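Local coordinates for putative Fe-S biosynthesis protein (Lactobacillus salivarius, PDB 2P2E) that is of unknown function but may take part in the assembly of iron-sulphur clusters, at residues V25-L37 with M58-S70. Residues are numbered along the deposited sequence; the frame is centred on the assembly and turned at random.
Sequences VLLLDFDDGVGAL and MDYKKDYNEVIDS
Tyr64 lies with one ring face against Leu27, whose CD1 sits 3.7 Å from the ring centroid, a CH-pi contact square over the middle. With CG anti to its carbonyl carbon (chi1 -62°), the Tyr64 ring is laid between Leu27 and Leu37, and its hydroxyl donates a 2.6 Å hydrogen bond from OH to Asp29 OD1. That oxygen lies at the ring's edge but is met from above the carboxylate plane, ring and carboxylate being turned 64° apart. Leu37 CD1 packs at the ring edge, 3.7 Å from Tyr64 CE2, while Leu37 CD2 lies alongside Tyr60 CB. The Tyr60 ring takes Val25 CG1 over one face. At the loop end, Ala36 N donates to Asp63 OD2 (2.9 Å, 163°), tying the two loops together beside Gly35. A phenylalanine in place of Tyr64 could still pack its face against Leu27 but would probably leave Asp29 OD1 without this buried donor. Asp29 OD2 is salt-bridged to Arg50. Strand 24-30 runs between 75-77 and 49-55 in the mixed sheet; strand 66-70 lies beyond 75-77, so Leu28 CD2 and Ile68 CD1 meet through side chains, while the 58-65 loop packs over Val25 and Leu27.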
loop_
_atom_site.group_PDB
_atom_site.type_symbol
_atom_site.label_atom_id
_atom_site.label_comp_id
_atom_site.label_asym_id
_atom_site.label_seq_id
_atom_site.Cartn_x
_atom_site.Cartn_y
_atom_site.Cartn_z
ATOM N N VAL A 25 7.773 -4.690 -5.931
ATOM C CA VAL A 25 7.661 -4.468 -4.496
ATOM C C VAL A 25 6.420 -3.610 -4.228
ATOM O O VAL A 25 6.114 -2.691 -4.977
ATOM C CB VAL A 25 8.917 -3.733 -3.950
ATOM C CG1 VAL A 25 8.724 -3.350 -2.490
ATOM C CG2 VAL A 25 10.136 -4.616 -4.101
ATOM N N LEU A 26 5.702 -3.920 -3.155
ATOM C CA LEU A 26 4.502 -3.178 -2.796
ATOM C C LEU A 26 4.735 -2.198 -1.665
ATOM O O LEU A 26 5.433 -2.500 -0.694
ATOM C CB LEU A 26 3.389 -4.138 -2.391
ATOM C CG LEU A 26 2.805 -4.970 -3.525
ATOM C CD1 LEU A 26 1.768 -5.909 -2.991
ATOM C CD2 LEU A 26 2.193 -4.049 -4.547
ATOM N N LEU A 27 4.133 -1.024 -1.794
ATOM C CA LEU A 27 4.267 -0.010 -0.777
ATOM C C LEU A 27 2.917 0.515 -0.321
ATOM O O LEU A 27 2.027 0.770 -1.134
ATOM C CB LEU A 27 5.082 1.165 -1.300
ATOM C CG LEU A 27 6.421 0.885 -1.966
ATOM C CD1 LEU A 27 6.995 2.217 -2.415
ATOM C CD2 LEU A 27 7.370 0.179 -1.015
ATOM N N LEU A 28 2.762 0.654 0.987
ATOM C CA LEU A 28 1.553 1.231 1.541
ATOM C C LEU A 28 2.041 2.643 1.814
ATOM O O LEU A 28 2.653 2.920 2.842
ATOM C CB LEU A 28 1.160 0.542 2.836
ATOM C CG LEU A 28 -0.073 1.139 3.509
ATOM C CD1 LEU A 28 -1.252 1.212 2.540
ATOM C CD2 LEU A 28 -0.422 0.279 4.693
ATOM N N ASP A 29 1.789 3.526 0.862
ATOM C CA ASP A 29 2.244 4.896 0.955
ATOM C C ASP A 29 1.299 5.863 1.639
ATOM O O ASP A 29 0.083 5.766 1.514
ATOM C CB ASP A 29 2.570 5.405 -0.456
ATOM C CG ASP A 29 2.961 6.868 -0.484
ATOM O OD1 ASP A 29 3.880 7.249 0.271
ATOM O OD2 ASP A 29 2.357 7.633 -1.269
ATOM N N PHE A 30 1.881 6.786 2.394
ATOM C CA PHE A 30 1.114 7.831 3.042
ATOM C C PHE A 30 1.469 9.031 2.166
ATOM O O PHE A 30 2.584 9.550 2.207
ATOM C CB PHE A 30 1.570 8.052 4.481
ATOM C CG PHE A 30 0.619 8.883 5.274
ATOM C CD1 PHE A 30 -0.700 8.465 5.445
ATOM C CD2 PHE A 30 1.011 10.101 5.807
ATOM C CE1 PHE A 30 -1.620 9.252 6.127
ATOM C CE2 PHE A 30 0.102 10.899 6.492
ATOM C CZ PHE A 30 -1.219 10.470 6.651
ATOM N N ASP A 31 0.509 9.433 1.345
ATOM C CA ASP A 31 0.673 10.516 0.393
ATOM C C ASP A 31 0.795 11.875 1.043
ATOM O O ASP A 31 -0.190 12.585 1.165
ATOM C CB ASP A 31 -0.514 10.516 -0.560
ATOM C CG ASP A 31 -0.229 11.268 -1.817
ATOM O OD1 ASP A 31 0.846 11.897 -1.879
ATOM O OD2 ASP A 31 -1.069 11.233 -2.739
ATOM N N ASP A 32 2.003 12.249 1.444
ATOM C CA ASP A 32 2.208 13.534 2.103
ATOM C C ASP A 32 3.358 14.321 1.489
ATOM O O ASP A 32 3.755 15.369 1.998
ATOM C CB ASP A 32 2.473 13.315 3.593
ATOM C CG ASP A 32 3.573 12.302 3.843
ATOM O OD1 ASP A 32 4.321 11.989 2.894
ATOM O OD2 ASP A 32 3.696 11.825 4.988
ATOM N N GLY A 33 3.899 13.811 0.392
ATOM C CA GLY A 33 4.988 14.505 -0.257
ATOM C C GLY A 33 6.348 14.142 0.298
ATOM O O GLY A 33 7.367 14.553 -0.250
ATOM N N VAL A 34 6.377 13.387 1.389
ATOM C CA VAL A 34 7.651 12.982 1.967
ATOM C C VAL A 34 8.167 11.698 1.283
ATOM O O VAL A 34 7.418 10.735 1.077
ATOM C CB VAL A 34 7.523 12.745 3.492
ATOM C CG1 VAL A 34 8.887 12.452 4.092
ATOM C CG2 VAL A 34 6.918 13.963 4.156
ATOM N N GLY A 35 9.448 11.702 0.921
ATOM C CA GLY A 35 10.041 10.540 0.276
ATOM C C GLY A 35 10.400 10.804 -1.173
ATOM O O GLY A 35 9.730 11.593 -1.848
ATOM N N ALA A 36 11.459 10.154 -1.649
ATOM C CA ALA A 36 11.892 10.328 -3.036
ATOM C C ALA A 36 10.800 9.891 -4.001
ATOM O O ALA A 36 10.634 10.478 -5.071
ATOM C CB ALA A 36 13.167 9.527 -3.305
ATOM N N LEU A 37 10.042 8.872 -3.614
ATOM C CA LEU A 37 8.991 8.362 -4.483
ATOM C C LEU A 37 7.861 9.349 -4.730
ATOM O O LEU A 37 7.176 9.279 -5.753
ATOM C CB LEU A 37 8.459 7.025 -3.952
ATOM C CG LEU A 37 9.480 5.895 -4.182
ATOM C CD1 LEU A 37 10.614 5.964 -3.141
ATOM C CD2 LEU A 37 8.776 4.553 -4.102
HETATM N N MSE A 58 14.342 0.902 -7.901
HETATM C CA MSE A 58 14.036 2.258 -7.459
HETATM C C MSE A 58 14.359 2.423 -5.977
HETATM O O MSE A 58 14.309 1.462 -5.211
HETATM C CB MSE A 58 12.562 2.555 -7.748
HETATM C CG MSE A 58 12.267 2.660 -9.244
HETATM SE SE MSE A 58 10.397 2.433 -9.766
HETATM C CE MSE A 58 10.613 0.939 -11.025
ATOM N N ASP A 59 14.709 3.636 -5.573
ATOM C CA ASP A 59 15.056 3.877 -4.179
ATOM C C ASP A 59 13.859 4.112 -3.267
ATOM O O ASP A 59 13.463 5.246 -3.015
ATOM C CB ASP A 59 16.018 5.053 -4.077
ATOM C CG ASP A 59 16.393 5.368 -2.644
ATOM O OD1 ASP A 59 16.717 4.417 -1.886
ATOM O OD2 ASP A 59 16.368 6.567 -2.281
ATOM N N TYR A 60 13.308 3.018 -2.763
ATOM C CA TYR A 60 12.156 3.053 -1.889
ATOM C C TYR A 60 12.595 2.626 -0.508
ATOM O O TYR A 60 11.885 2.814 0.467
ATOM C CB TYR A 60 11.111 2.072 -2.404
ATOM C CG TYR A 60 11.572 0.634 -2.343
ATOM C CD1 TYR A 60 11.382 -0.129 -1.198
ATOM C CD2 TYR A 60 12.236 0.049 -3.420
ATOM C CE1 TYR A 60 11.838 -1.447 -1.119
ATOM C CE2 TYR A 60 12.704 -1.268 -3.353
ATOM C CZ TYR A 60 12.502 -2.014 -2.196
ATOM O OH TYR A 60 12.964 -3.320 -2.106
ATOM N N LYS A 61 13.766 2.020 -0.431
ATOM C CA LYS A 61 14.277 1.540 0.844
ATOM C C LYS A 61 14.464 2.611 1.917
ATOM O O LYS A 61 13.875 2.530 2.991
ATOM C CB LYS A 61 15.608 0.814 0.625
ATOM C CG LYS A 61 15.508 -0.440 -0.215
ATOM C CD LYS A 61 14.627 -1.505 0.458
ATOM C CE LYS A 61 15.176 -1.953 1.824
ATOM N NZ LYS A 61 14.305 -2.979 2.513
ATOM N N LYS A 62 15.294 3.604 1.630
ATOM C CA LYS A 62 15.569 4.654 2.597
ATOM C C LYS A 62 14.313 5.215 3.254
ATOM O O LYS A 62 14.276 5.402 4.475
ATOM C CB LYS A 62 16.361 5.777 1.936
ATOM C CG LYS A 62 16.728 6.926 2.871
ATOM C CD LYS A 62 17.828 7.810 2.259
ATOM C CE LYS A 62 18.035 9.120 3.025
ATOM N NZ LYS A 62 16.881 10.064 2.853
ATOM N N ASP A 63 13.281 5.457 2.449
ATOM C CA ASP A 63 12.028 6.007 2.952
ATOM C C ASP A 63 11.061 4.949 3.485
ATOM O O ASP A 63 10.649 5.007 4.634
ATOM C CB ASP A 63 11.359 6.833 1.850
ATOM C CG ASP A 63 12.255 7.948 1.336
ATOM O OD1 ASP A 63 12.733 8.741 2.174
ATOM O OD2 ASP A 63 12.485 8.031 0.104
ATOM N N TYR A 64 10.685 3.996 2.645
ATOM C CA TYR A 64 9.782 2.926 3.057
ATOM C C TYR A 64 10.661 1.940 3.789
ATOM O O TYR A 64 10.976 0.870 3.288
ATOM C CB TYR A 64 9.159 2.314 1.819
ATOM C CG TYR A 64 8.367 3.345 1.087
ATOM C CD1 TYR A 64 7.049 3.589 1.432
ATOM C CD2 TYR A 64 8.970 4.179 0.146
ATOM C CE1 TYR A 64 6.340 4.639 0.870
ATOM C CE2 TYR A 64 8.268 5.241 -0.424
ATOM C CZ TYR A 64 6.949 5.462 -0.048
ATOM O OH TYR A 64 6.231 6.507 -0.564
ATOM N N ASN A 65 11.042 2.342 4.993
ATOM C CA ASN A 65 11.959 1.615 5.847
ATOM C C ASN A 65 11.391 0.559 6.770
ATOM O O ASN A 65 12.137 -0.059 7.520
ATOM C CB ASN A 65 12.721 2.625 6.686
ATOM C CG ASN A 65 11.794 3.472 7.531
ATOM O OD1 ASN A 65 10.678 3.785 7.120
ATOM N ND2 ASN A 65 12.251 3.851 8.714
ATOM N N GLU A 66 10.082 0.366 6.756
ATOM C CA GLU A 66 9.506 -0.654 7.614
ATOM C C GLU A 66 8.636 -1.618 6.830
ATOM O O GLU A 66 8.187 -1.316 5.722
ATOM C CB GLU A 66 8.742 -0.017 8.770
ATOM C CG GLU A 66 9.673 0.358 9.919
ATOM C CD GLU A 66 8.951 0.959 11.116
ATOM O OE1 GLU A 66 7.928 0.384 11.553
ATOM O OE2 GLU A 66 9.421 2.003 11.627
ATOM N N VAL A 67 8.409 -2.792 7.399
ATOM C CA VAL A 67 7.636 -3.799 6.709
ATOM C C VAL A 67 6.390 -4.251 7.418
ATOM O O VAL A 67 6.310 -4.252 8.644
ATOM C CB VAL A 67 8.469 -5.059 6.453
ATOM C CG1 VAL A 67 7.701 -5.997 5.527
ATOM C CG2 VAL A 67 9.822 -4.691 5.862
ATOM N N ILE A 68 5.420 -4.650 6.607
ATOM C CA ILE A 68 4.149 -5.163 7.077
ATOM C C ILE A 68 4.068 -6.570 6.508
ATOM O O ILE A 68 4.254 -6.757 5.309
ATOM C CB ILE A 68 2.978 -4.335 6.521
ATOM C CG1 ILE A 68 3.070 -2.910 7.051
ATOM C CG2 ILE A 68 1.643 -4.963 6.915
ATOM C CD1 ILE A 68 2.106 -1.971 6.416
ATOM N N ASP A 69 3.827 -7.560 7.364
ATOM C CA ASP A 69 3.711 -8.941 6.907
ATOM C C ASP A 69 2.301 -9.142 6.375
ATOM O O ASP A 69 1.358 -8.585 6.912
ATOM C CB ASP A 69 3.935 -9.928 8.050
ATOM C CG ASP A 69 5.299 -9.793 8.686
ATOM O OD1 ASP A 69 6.313 -9.918 7.961
ATOM O OD2 ASP A 69 5.350 -9.566 9.918
ATOM N N SER A 70 2.163 -9.942 5.329
ATOM C CA SER A 70 0.857 -10.206 4.754
ATOM C C SER A 70 0.861 -11.530 4.021
ATOM O O SER A 70 1.918 -12.055 3.673
ATOM C CB SER A 70 0.460 -9.104 3.772
ATOM O OG SER A 70 0.722 -9.498 2.436
#